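Local coordinates for protein ochratoxinase (Aspergillus niger, PDB 4C65) that hydrolyses the amide bond of ochratoxin A to ochratoxin alpha and phenylalanine, as a zinc-dependent carboxypeptidase of the amidohydrolase superfamily that works as a homooctamer, at residues 84-89 against 161-166; 145-148 against 152-155; 187-192 against 232-237. All coordinates share one frame; numbering follows the deposited sequence.

Contact 1: 84-89 against 161-166; sequences SGLATH and LGSYGV
The phenol of Tyr164 reaches across to the backbone of Leu86, and Ser163 shields it from within its own helix: Ser163 CB lies over the centre of one ring face. Leu86 CD1 approaches the ring obliquely, 4.2 Å from Tyr164 CE2. At the far end of the ring the hydroxyl meets helix 83-87, with Tyr164 OH 3.1 Å from Leu86 CA and 3.5 Å from Leu86 CB. A long flat side chain suits this place, because it spans from the last turn of helix 157-164 to the flank of a neighbouring short helix. Leu86 turns CG opposite its own backbone N (chi1 -177°), which carries the branched end past the phenol toward Ser163, where Leu86 CD1 rests 3.5 Å from Ser163 OG. Serine is small enough to admit that methyl, and its OG has a weak hydrogen bond to Glu159 O one turn earlier.

Helix 83-87 is finished off by Thr88. Its OG1 donates to Ser84 O at 2.8 Å and its backbone N binds the same carbonyl oxygen, the two donors arriving from opposite faces of the carbonyl plane. His89 then caps the next helix through ND1 to Ala91 N, while its NE2 binds Ala176 O of a second subunit.

Between the two helix ends the chemistry is therefore mostly van der Waals. Tyr164 OH comes within 3.4 Å of Gly85 O, but the angle is too poor for a hydrogen bond, so close fit rather than polar pairing joins the helices beside the octamer interfaces.

Contact 2: 145-148 against 152-155; sequences QTAG and IFAL
Phe153 sets the edge of its ring against the turn formed by residues 145-148, and this is the tight part of the contact. Two successive carbonyl oxygens meet the ring at its edge, close to its plane: Gly148 O is 3.3 Å from Phe153 CE1, and Ala147 O is 3.4 Å from Phe153 CZ. The weakly positive rim of an aromatic ring suits these two buried backbone oxygens. The torsion chi1 of -74° places CG opposite the carbonyl carbon of Phe153, and from there the ring extends to the turn.

The other side is looser. Ala147 CB only brushes the ring, 4.2 Å from Phe153 CE2, and Phe153 itself stays partly exposed even within the octamer, as does Ala154 beyond it.

Both partners are held in compact turns. Residues 145-148 make a type II turn closed by Gly148 N to Gln145 O, with Ala147 in the left-handed region (phi 65°). Glycine suits position 148, because the turn brings Gln145 O close to where a CB would be. The Gln145 amide also folds over the turn: its NE2 donates to Thr146 O at 2.8 Å, while its OE1 accepts from Phe223 N. Residues 152-155 form a type I turn. The carboxylate of Asp151 (OD2), in the linking residues, accepts from Ala147 N and ties the first turn to the chain just before the second.

Arg193 and Arg197 of a neighbouring subunit pack on Ala147 and Phe153 respectively. Within the chain, the paired turns bridge strand 142-144 and helix 157-164, with Ile152 resting on Val160 of that helix and on Thr83 of helix 83-87.

Contact 3: 187-192 against 232-237; sequences EVRRAV and VEEAAR
Arg189 and Glu234 link two successive outer helices of the TIM barrel, 185-198 and 225-237, which are joined in sequence through strand 203-206. The helical segments run roughly in the same direction, 34° apart, with their axes 9.3 Å from each other at closest approach.

The two charged side chains cross at about a right angle, and their flat groups are turned almost perpendicular, the guanidinium and carboxylate planes being 82° apart. Glu234 OE2 lies at the guanidinium edge, nearly in its plane, and takes the hydrogen bond from Arg189 NH1 at 2.8 Å on its anti lone pair. Arginine suits the task because its chain, extended from CG to NE, lays its methylenes beside the carboxylate, with CG and CD of Arg189 each 3.7 Å from Glu234 OE2, and brings NH1 to that oxygen. Glu234 instead bends at CB-CG (chi2 -62°), which swings the carboxylate alongside the Arg189 side chain, to its guanidinium. Arg237, one turn later, adds a weak bond from NH2 to the same oxygen, and Arg193 NE pairs with Glu234 OE1; three arginines thus gather round this buried carboxylate, which would favour its charged form. Arg189 NH2 has a further salt bridge to Glu226 of another subunit.

Beneath the charges, Val192 packs on the aliphatic base of Glu234, Val192 CG1 lying 3.6 Å from Glu234 CB and 3.9 Å from Ala235 N, and, on the barrel side, on Leu143. A water completes the polar layer, accepting from Arg189 NH1 at 2.7 Å and donating to Glu233 OE1 at 2.7 Å.

In the fold
Contacts 1 and 2 adjoin, their centres 11 Å apart, and contact 2 is nested in the chain loop that contact 1 closes. Ile152 CD1 lies 4.0 Å from both Tyr164 CE2 and Leu86 CB, so the two share an apolar patch. Contact 3 follows in sequence and its centre is 21 Å from each of theirs, but Val166 ties it to contact 1: Val166 O is 3.1 Å from Arg190 NE, a probable hydrogen bond. None supplies a zinc ligand, but each comes near one: Gly85 lies about 10 Å from the side chain of His71, Gly148 about 9 Å from that of His245, and the Val192 side chain about 10 Å from that of Lys204.

Contact 1: 84-89 against 161-166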
ATOM      1  N   SER A  84     -23.207  -3.282  10.429  1.00 28.12           N
ATOM      2  CA  SER A  84     -23.261  -4.736  10.516  1.00 27.10           C
ATOM      3  C   SER A  84     -22.972  -5.360   9.173  1.00 25.65           C
ATOM      4  O   SER A  84     -22.440  -6.454   9.093  1.00 25.34           O
ATOM      5  CB  SER A  84     -24.604  -5.236  11.086  1.00 26.97           C
ATOM      6  OG  SER A  84     -25.686  -4.889  10.258  1.00 26.27           O
ATOM      7  N   GLY A  85     -23.299  -4.660   8.110  1.00 17.74           N
ATOM      8  CA  GLY A  85     -23.015  -5.159   6.759  1.00 17.83           C
ATOM      9  C   GLY A  85     -21.524  -5.301   6.551  1.00 18.02           C
ATOM     10  O   GLY A  85     -21.079  -6.221   5.882  1.00 18.75           O
ATOM     11  N   LEU A  86     -20.756  -4.363   7.108  1.00 18.12           N
ATOM     12  CA  LEU A  86     -19.304  -4.368   6.978  1.00 17.96           C
ATOM     13  C   LEU A  86     -18.684  -5.356   7.954  1.00 17.90           C
ATOM     14  O   LEU A  86     -17.776  -6.092   7.595  1.00 17.28           O
ATOM     15  CB  LEU A  86     -18.747  -2.972   7.213  1.00 18.49           C
ATOM     16  CG  LEU A  86     -17.249  -2.760   7.048  1.00 18.79           C
ATOM     17  CD1 LEU A  86     -16.960  -1.355   6.557  1.00 19.19           C
ATOM     18  CD2 LEU A  86     -16.472  -3.016   8.326  1.00 19.56           C
ATOM     19  N   ALA A  87     -19.189  -5.356   9.181  1.00 17.68           N
ATOM     20  CA  ALA A  87     -18.578  -6.105  10.244  1.00 17.51           C
ATOM     21  C   ALA A  87     -18.913  -7.607  10.200  1.00 17.13           C
ATOM     22  O   ALA A  87     -18.098  -8.418  10.609  1.00 17.74           O
ATOM     23  CB  ALA A  87     -18.985  -5.518  11.575  1.00 17.97           C
ATOM     24  N   THR A  88     -20.089  -7.969   9.691  1.00 16.46           N
ATOM     25  CA  THR A  88     -20.518  -9.358   9.643  1.00 15.64           C
ATOM     26  C   THR A  88     -19.710 -10.113   8.615  1.00 15.18           C
ATOM     27  O   THR A  88     -19.657  -9.755   7.442  1.00 14.55           O
ATOM     28  CB  THR A  88     -22.015  -9.499   9.330  1.00 15.17           C
ATOM     29  OG1 THR A  88     -22.796  -8.885  10.357  1.00 15.28           O
ATOM     30  CG2 THR A  88     -22.417 -10.943   9.240  1.00 14.98           C
ATOM     31  N   HIS A  89     -19.079 -11.192   9.081  1.00 15.28           N
ATOM     32  CA  HIS A  89     -18.339 -12.048   8.205  1.00 15.01           C
ATOM     33  C   HIS A  89     -19.310 -12.700   7.189  1.00 14.51           C
ATOM     34  O   HIS A  89     -20.340 -13.217   7.573  1.00 14.45           O
ATOM     35  CB  HIS A  89     -17.602 -13.109   8.992  1.00 15.21           C
ATOM     36  CG  HIS A  89     -16.558 -13.801   8.199  1.00 15.24           C
ATOM     37  ND1 HIS A  89     -16.860 -14.750   7.254  1.00 15.10           N
ATOM     38  CD2 HIS A  89     -15.212 -13.672   8.189  1.00 15.50           C
ATOM     39  CE1 HIS A  89     -15.745 -15.194   6.709  1.00 15.31           C
ATOM     40  NE2 HIS A  89     -14.731 -14.547   7.250  1.00 15.46           N
ATOM     41  N   LEU A 161     -14.604   3.286   2.250  1.00 16.56           N
ATOM     42  CA  LEU A 161     -14.090   3.195   0.910  1.00 16.63           C
ATOM     43  C   LEU A 161     -12.989   2.159   0.705  1.00 16.11           C
ATOM     44  O   LEU A 161     -12.845   1.636  -0.403  1.00 15.98           O
ATOM     45  CB  LEU A 161     -13.627   4.550   0.414  1.00 17.70           C
ATOM     46  CG  LEU A 161     -14.755   5.326  -0.265  1.00 18.22           C
ATOM     47  CD1 LEU A 161     -15.606   6.095   0.742  1.00 19.07           C
ATOM     48  CD2 LEU A 161     -14.133   6.292  -1.249  1.00 18.91           C
ATOM     49  N   GLY A 162     -12.252   1.814   1.758  1.00 16.01           N
ATOM     50  CA  GLY A 162     -11.330   0.689   1.706  1.00 15.68           C
ATOM     51  C   GLY A 162     -12.075  -0.612   1.524  1.00 15.22           C
ATOM     52  O   GLY A 162     -11.637  -1.463   0.771  1.00 15.12           O
ATOM     53  N   SER A 163     -13.195  -0.760   2.219  1.00 15.24           N
ATOM     54  CA  SER A 163     -14.053  -1.928   2.056  1.00 15.03           C
ATOM     55  C   SER A 163     -14.810  -1.962   0.714  1.00 15.30           C
ATOM     56  O   SER A 163     -14.842  -2.985   0.055  1.00 15.11           O
ATOM     57  CB  SER A 163     -15.067  -2.013   3.188  1.00 15.11           C
ATOM     58  OG  SER A 163     -14.463  -2.388   4.412  1.00 15.41           O
ATOM     59  N   TYR A 164     -15.424  -0.860   0.309  1.00 16.04           N
ATOM     60  CA  TYR A 164     -16.412  -0.901  -0.766  1.00 16.27           C
ATOM     61  C   TYR A 164     -16.104  -0.086  -1.991  1.00 16.24           C
ATOM     62  O   TYR A 164     -16.880  -0.092  -2.930  1.00 16.16           O
ATOM     63  CB  TYR A 164     -17.759  -0.469  -0.212  1.00 17.06           C
ATOM     64  CG  TYR A 164     -18.261  -1.337   0.908  1.00 18.06           C
ATOM     65  CD1 TYR A 164     -18.167  -2.705   0.843  1.00 18.62           C
ATOM     66  CD2 TYR A 164     -18.866  -0.787   2.026  1.00 19.35           C
ATOM     67  CE1 TYR A 164     -18.663  -3.512   1.864  1.00 20.22           C
ATOM     68  CE2 TYR A 164     -19.347  -1.578   3.070  1.00 20.28           C
ATOM     69  CZ  TYR A 164     -19.256  -2.941   2.975  1.00 20.68           C
ATOM     70  OH  TYR A 164     -19.718  -3.753   3.980  1.00 22.60           O
ATOM     71  N   GLY A 165     -14.994   0.637  -1.984  1.00 16.72           N
ATOM     72  CA  GLY A 165     -14.613   1.478  -3.111  1.00 17.01           C
ATOM     73  C   GLY A 165     -14.151   0.623  -4.265  1.00 17.04           C
ATOM     74  O   GLY A 165     -13.912  -0.575  -4.098  1.00 17.48           O
ATOM     75  N   VAL A 166     -13.985   1.250  -5.418  1.00 17.21           N
ATOM     76  CA  VAL A 166     -13.597   0.549  -6.641  1.00 17.44           C
ATOM     77  C   VAL A 166     -12.161   0.870  -7.047  1.00 18.42           C
ATOM     78  O   VAL A 166     -11.735   0.520  -8.150  1.00 18.07           O
ATOM     79  CB  VAL A 166     -14.561   0.841  -7.821  1.00 17.04           C
ATOM     80  CG1 VAL A 166     -15.991   0.498  -7.433  1.00 16.60           C
ATOM     81  CG2 VAL A 166     -14.458   2.296  -8.302  1.00 17.75           C
TER

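Contact 2: 145-148 against 152-155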
ATOM      1  N   GLN A 145     -22.919   6.945  -4.118  1.00 13.95           N
ATOM      2  CA  GLN A 145     -21.857   7.931  -4.026  1.00 14.19           C
ATOM      3  C   GLN A 145     -21.337   7.956  -2.589  1.00 14.18           C
ATOM      4  O   GLN A 145     -22.028   7.530  -1.677  1.00 13.81           O
ATOM      5  CB  GLN A 145     -22.370   9.321  -4.434  1.00 14.59           C
ATOM      6  CG  GLN A 145     -23.566   9.800  -3.629  1.00 14.83           C
ATOM      7  CD  GLN A 145     -23.743  11.272  -3.708  1.00 15.42           C
ATOM      8  OE1 GLN A 145     -24.424  11.784  -4.597  1.00 15.85           O
ATOM      9  NE2 GLN A 145     -23.132  11.985  -2.781  1.00 15.81           N
ATOM     10  N   THR A 146     -20.129   8.483  -2.417  1.00 14.30           N
ATOM     11  CA  THR A 146     -19.659   8.888  -1.110  1.00 14.67           C
ATOM     12  C   THR A 146     -20.678   9.844  -0.514  1.00 15.26           C
ATOM     13  O   THR A 146     -21.207  10.720  -1.197  1.00 15.03           O
ATOM     14  CB  THR A 146     -18.284   9.571  -1.208  1.00 14.82           C
ATOM     15  OG1 THR A 146     -17.309   8.604  -1.580  1.00 14.30           O
ATOM     16  CG2 THR A 146     -17.872  10.189   0.116  1.00 15.21           C
ATOM     17  N   ALA A 147     -20.983   9.636   0.766  1.00 15.89           N
ATOM     18  CA  ALA A 147     -22.052  10.421   1.451  1.00 16.80           C
ATOM     19  C   ALA A 147     -23.448  10.169   0.881  1.00 16.76           C
ATOM     20  O   ALA A 147     -24.359  10.964   1.054  1.00 16.96           O
ATOM     21  CB  ALA A 147     -21.736  11.920   1.430  1.00 17.34           C
ATOM     22  N   GLY A 148     -23.604   9.042   0.200  1.00 16.81           N
ATOM     23  CA  GLY A 148     -24.921   8.623  -0.296  1.00 16.70           C
ATOM     24  C   GLY A 148     -25.570   7.637   0.645  1.00 16.66           C
ATOM     25  O   GLY A 148     -25.070   7.374   1.732  1.00 16.54           O
ATOM     26  N   ILE A 152     -21.743   4.313   5.059  1.00 18.04           N
ATOM     27  CA  ILE A 152     -21.885   4.063   6.500  1.00 18.30           C
ATOM     28  C   ILE A 152     -21.313   5.269   7.236  1.00 18.51           C
ATOM     29  O   ILE A 152     -20.139   5.335   7.547  1.00 19.12           O
ATOM     30  CB  ILE A 152     -21.160   2.791   6.952  1.00 18.22           C
ATOM     31  CG1 ILE A 152     -21.670   1.601   6.168  1.00 18.12           C
ATOM     32  CG2 ILE A 152     -21.400   2.550   8.441  1.00 18.58           C
ATOM     33  CD1 ILE A 152     -20.767   0.383   6.221  1.00 18.27           C
ATOM     34  N   PHE A 153     -22.165   6.235   7.502  1.00 18.59           N
ATOM     35  CA  PHE A 153     -21.738   7.534   8.020  1.00 18.84           C
ATOM     36  C   PHE A 153     -21.101   7.468   9.382  1.00 19.07           C
ATOM     37  O   PHE A 153     -20.283   8.304   9.707  1.00 19.40           O
ATOM     38  CB  PHE A 153     -22.916   8.491   8.077  1.00 19.18           C
ATOM     39  CG  PHE A 153     -23.332   9.003   6.740  1.00 19.00           C
ATOM     40  CD1 PHE A 153     -24.136   8.255   5.910  1.00 18.34           C
ATOM     41  CD2 PHE A 153     -22.948  10.264   6.321  1.00 19.61           C
ATOM     42  CE1 PHE A 153     -24.538   8.739   4.671  1.00 18.15           C
ATOM     43  CE2 PHE A 153     -23.360  10.748   5.087  1.00 19.43           C
ATOM     44  CZ  PHE A 153     -24.139   9.975   4.259  1.00 18.45           C
ATOM     45  N   ALA A 154     -21.463   6.482  10.186  1.00 18.97           N
ATOM     46  CA  ALA A 154     -20.880   6.356  11.527  1.00 19.63           C
ATOM     47  C   ALA A 154     -19.430   5.894  11.531  1.00 19.64           C
ATOM     48  O   ALA A 154     -18.743   6.057  12.539  1.00 20.73           O
ATOM     49  CB  ALA A 154     -21.708   5.437  12.388  1.00 19.59           C
ATOM     50  N   LEU A 155     -18.973   5.310  10.425  1.00 18.86           N
ATOM     51  CA  LEU A 155     -17.581   4.906  10.293  1.00 18.54           C
ATOM     52  C   LEU A 155     -16.778   5.990   9.566  1.00 18.57           C
ATOM     53  O   LEU A 155     -17.328   6.699   8.734  1.00 18.52           O
ATOM     54  CB  LEU A 155     -17.487   3.580   9.536  1.00 17.71           C
ATOM     55  CG  LEU A 155     -17.884   2.348  10.326  1.00 17.61           C
ATOM     56  CD1 LEU A 155     -17.725   1.142   9.434  1.00 16.99           C
ATOM     57  CD2 LEU A 155     -17.048   2.199  11.595  1.00 18.10           C
TER

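Contact 3: 187-192 against 232-237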
ATOM      1  N   GLU A 187     -15.177   5.804 -12.138  1.00 15.25           N
ATOM      2  CA  GLU A 187     -15.392   4.816 -11.091  1.00 14.92           C
ATOM      3  C   GLU A 187     -16.723   4.096 -11.244  1.00 14.60           C
ATOM      4  O   GLU A 187     -16.814   2.899 -10.939  1.00 14.54           O
ATOM      5  CB  GLU A 187     -15.288   5.445  -9.693  1.00 14.89           C
ATOM      6  CG  GLU A 187     -13.861   5.791  -9.289  1.00 15.02           C
ATOM      7  CD  GLU A 187     -13.732   6.209  -7.831  1.00 15.15           C
ATOM      8  OE1 GLU A 187     -14.712   6.122  -7.041  1.00 14.98           O
ATOM      9  OE2 GLU A 187     -12.629   6.636  -7.461  1.00 15.48           O
ATOM     10  N   VAL A 188     -17.756   4.788 -11.702  1.00 14.51           N
ATOM     11  CA  VAL A 188     -19.071   4.133 -11.764  1.00 14.22           C
ATOM     12  C   VAL A 188     -19.091   3.065 -12.860  1.00 13.99           C
ATOM     13  O   VAL A 188     -19.841   2.082 -12.741  1.00 13.60           O
ATOM     14  CB  VAL A 188     -20.292   5.071 -11.865  1.00 14.30           C
ATOM     15  CG1 VAL A 188     -20.428   5.938 -10.627  1.00 14.49           C
ATOM     16  CG2 VAL A 188     -20.242   5.920 -13.118  1.00 14.78           C
ATOM     17  N   ARG A 189     -18.268   3.224 -13.892  1.00 13.84           N
ATOM     18  CA  ARG A 189     -18.177   2.174 -14.888  1.00 13.85           C
ATOM     19  C   ARG A 189     -17.696   0.907 -14.230  1.00 13.34           C
ATOM     20  O   ARG A 189     -18.277  -0.148 -14.435  1.00 13.22           O
ATOM     21  CB  ARG A 189     -17.248   2.542 -16.035  1.00 14.25           C
ATOM     22  CG  ARG A 189     -17.811   3.589 -16.994  1.00 14.57           C
ATOM     23  CD  ARG A 189     -16.928   3.662 -18.225  1.00 14.84           C
ATOM     24  NE  ARG A 189     -17.188   4.854 -19.016  1.00 15.09           N
ATOM     25  CZ  ARG A 189     -18.190   4.986 -19.866  1.00 15.15           C
ATOM     26  NH1 ARG A 189     -19.094   4.020 -20.012  1.00 14.98           N
ATOM     27  NH2 ARG A 189     -18.298   6.120 -20.554  1.00 15.65           N
ATOM     28  N   ARG A 190     -16.616   0.998 -13.469  1.00 13.36           N
ATOM     29  CA  ARG A 190     -16.121  -0.195 -12.793  1.00 13.21           C
ATOM     30  C   ARG A 190     -17.156  -0.738 -11.810  1.00 12.74           C
ATOM     31  O   ARG A 190     -17.368  -1.955 -11.743  1.00 12.83           O
ATOM     32  CB  ARG A 190     -14.770   0.034 -12.119  1.00 13.30           C
ATOM     33  CG  ARG A 190     -14.352  -1.200 -11.309  1.00 13.36           C
ATOM     34  CD  ARG A 190     -12.880  -1.547 -11.390  1.00 13.36           C
ATOM     35  NE  ARG A 190     -12.032  -0.425 -11.038  1.00 13.42           N
ATOM     36  CZ  ARG A 190     -11.106   0.110 -11.820  1.00 13.86           C
ATOM     37  NH1 ARG A 190     -10.872  -0.331 -13.041  1.00 14.08           N
ATOM     38  NH2 ARG A 190     -10.410   1.134 -11.375  1.00 14.28           N
ATOM     39  N   ALA A 191     -17.834   0.157 -11.098  1.00 12.60           N
ATOM     40  CA  ALA A 191     -18.820  -0.250 -10.129  1.00 12.52           C
ATOM     41  C   ALA A 191     -19.865  -1.160 -10.726  1.00 12.25           C
ATOM     42  O   ALA A 191     -20.159  -2.213 -10.157  1.00 12.14           O
ATOM     43  CB  ALA A 191     -19.484   0.955  -9.491  1.00 12.85           C
ATOM     44  N   VAL A 192     -20.442  -0.759 -11.862  1.00 12.44           N
ATOM     45  CA  VAL A 192     -21.445  -1.589 -12.525  1.00 12.15           C
ATOM     46  C   VAL A 192     -20.802  -2.914 -12.963  1.00 11.93           C
ATOM     47  O   VAL A 192     -21.355  -3.991 -12.737  1.00 11.57           O
ATOM     48  CB  VAL A 192     -22.055  -0.882 -13.740  1.00 12.43           C
ATOM     49  CG1 VAL A 192     -22.985  -1.831 -14.496  1.00 12.51           C
ATOM     50  CG2 VAL A 192     -22.833   0.343 -13.312  1.00 12.59           C
ATOM     51  N   VAL A 232     -26.614   3.493 -16.287  1.00 15.93           N
ATOM     52  CA  VAL A 232     -27.678   2.897 -17.112  1.00 15.62           C
ATOM     53  C   VAL A 232     -27.114   2.290 -18.403  1.00 15.95           C
ATOM     54  O   VAL A 232     -27.503   1.192 -18.795  1.00 15.78           O
ATOM     55  CB  VAL A 232     -28.807   3.920 -17.398  1.00 16.05           C
ATOM     56  CG1 VAL A 232     -29.752   3.415 -18.491  1.00 16.18           C
ATOM     57  CG2 VAL A 232     -29.581   4.197 -16.122  1.00 15.64           C
ATOM     58  N   GLU A 233     -26.196   3.000 -19.054  1.00 16.90           N
ATOM     59  CA  GLU A 233     -25.557   2.530 -20.289  1.00 17.60           C
ATOM     60  C   GLU A 233     -24.733   1.267 -20.051  1.00 17.22           C
ATOM     61  O   GLU A 233     -24.736   0.346 -20.865  1.00 17.08           O
ATOM     62  CB  GLU A 233     -24.675   3.620 -20.885  1.00 18.53           C
ATOM     63  CG  GLU A 233     -25.465   4.748 -21.511  1.00 19.29           C
ATOM     64  CD  GLU A 233     -24.612   5.991 -21.770  1.00 20.43           C
ATOM     65  OE1 GLU A 233     -23.456   6.037 -21.270  1.00 20.57           O
ATOM     66  OE2 GLU A 233     -25.099   6.912 -22.472  1.00 21.25           O
ATOM     67  N   GLU A 234     -23.988   1.254 -18.953  1.00 17.17           N
ATOM     68  CA  GLU A 234     -23.202   0.079 -18.587  1.00 16.85           C
ATOM     69  C   GLU A 234     -24.112  -1.116 -18.366  1.00 16.10           C
ATOM     70  O   GLU A 234     -23.831  -2.182 -18.881  1.00 16.48           O
ATOM     71  CB  GLU A 234     -22.381   0.336 -17.332  1.00 16.73           C
ATOM     72  CG  GLU A 234     -21.170   1.217 -17.564  1.00 17.72           C
ATOM     73  CD  GLU A 234     -20.182   0.609 -18.509  1.00 18.24           C
ATOM     74  OE1 GLU A 234     -19.986  -0.619 -18.424  1.00 18.29           O
ATOM     75  OE2 GLU A 234     -19.592   1.356 -19.322  1.00 19.20           O
ATOM     76  N   ALA A 235     -25.186  -0.944 -17.607  1.00 15.49           N
ATOM     77  CA  ALA A 235     -26.126  -2.044 -17.370  1.00 14.73           C
ATOM     78  C   ALA A 235     -26.735  -2.544 -18.680  1.00 14.99           C
ATOM     79  O   ALA A 235     -26.726  -3.732 -18.952  1.00 14.46           O
ATOM     80  CB  ALA A 235     -27.222  -1.609 -16.434  1.00 14.17           C
ATOM     81  N   ALA A 236     -27.189  -1.593 -19.492  1.00 15.70           N
ATOM     82  CA  ALA A 236     -27.834  -1.869 -20.759  1.00 16.34           C
ATOM     83  C   ALA A 236     -26.984  -2.681 -21.723  1.00 17.21           C
ATOM     84  O   ALA A 236     -27.505  -3.508 -22.457  1.00 17.80           O
ATOM     85  CB  ALA A 236     -28.260  -0.575 -21.410  1.00 16.98           C
ATOM     86  N   ARG A 237     -25.677  -2.445 -21.745  1.00 17.94           N
ATOM     87  CA  ARG A 237     -24.793  -3.158 -22.672  1.00 18.84           C
ATOM     88  C   ARG A 237     -24.726  -4.660 -22.380  1.00 18.48           C
ATOM     89  O   ARG A 237     -24.483  -5.442 -23.273  1.00 18.92           O
ATOM     90  CB  ARG A 237     -23.415  -2.524 -22.677  1.00 19.91           C
ATOM     91  CG  ARG A 237     -22.572  -2.879 -23.883  1.00 21.53           C
ATOM     92  CD  ARG A 237     -21.625  -1.766 -24.219  1.00 22.84           C
ATOM     93  NE  ARG A 237     -20.901  -1.436 -23.021  1.00 22.98           N
ATOM     94  CZ  ARG A 237     -20.853  -0.247 -22.429  1.00 23.29           C
ATOM     95  NH1 ARG A 237     -21.433   0.851 -22.923  1.00 24.03           N
ATOM     96  NH2 ARG A 237     -20.170  -0.175 -21.310  1.00 23.32           N
TER
HETATM   97  O   HOH W   1     -21.154   4.652 -21.712  1.00  7.05           O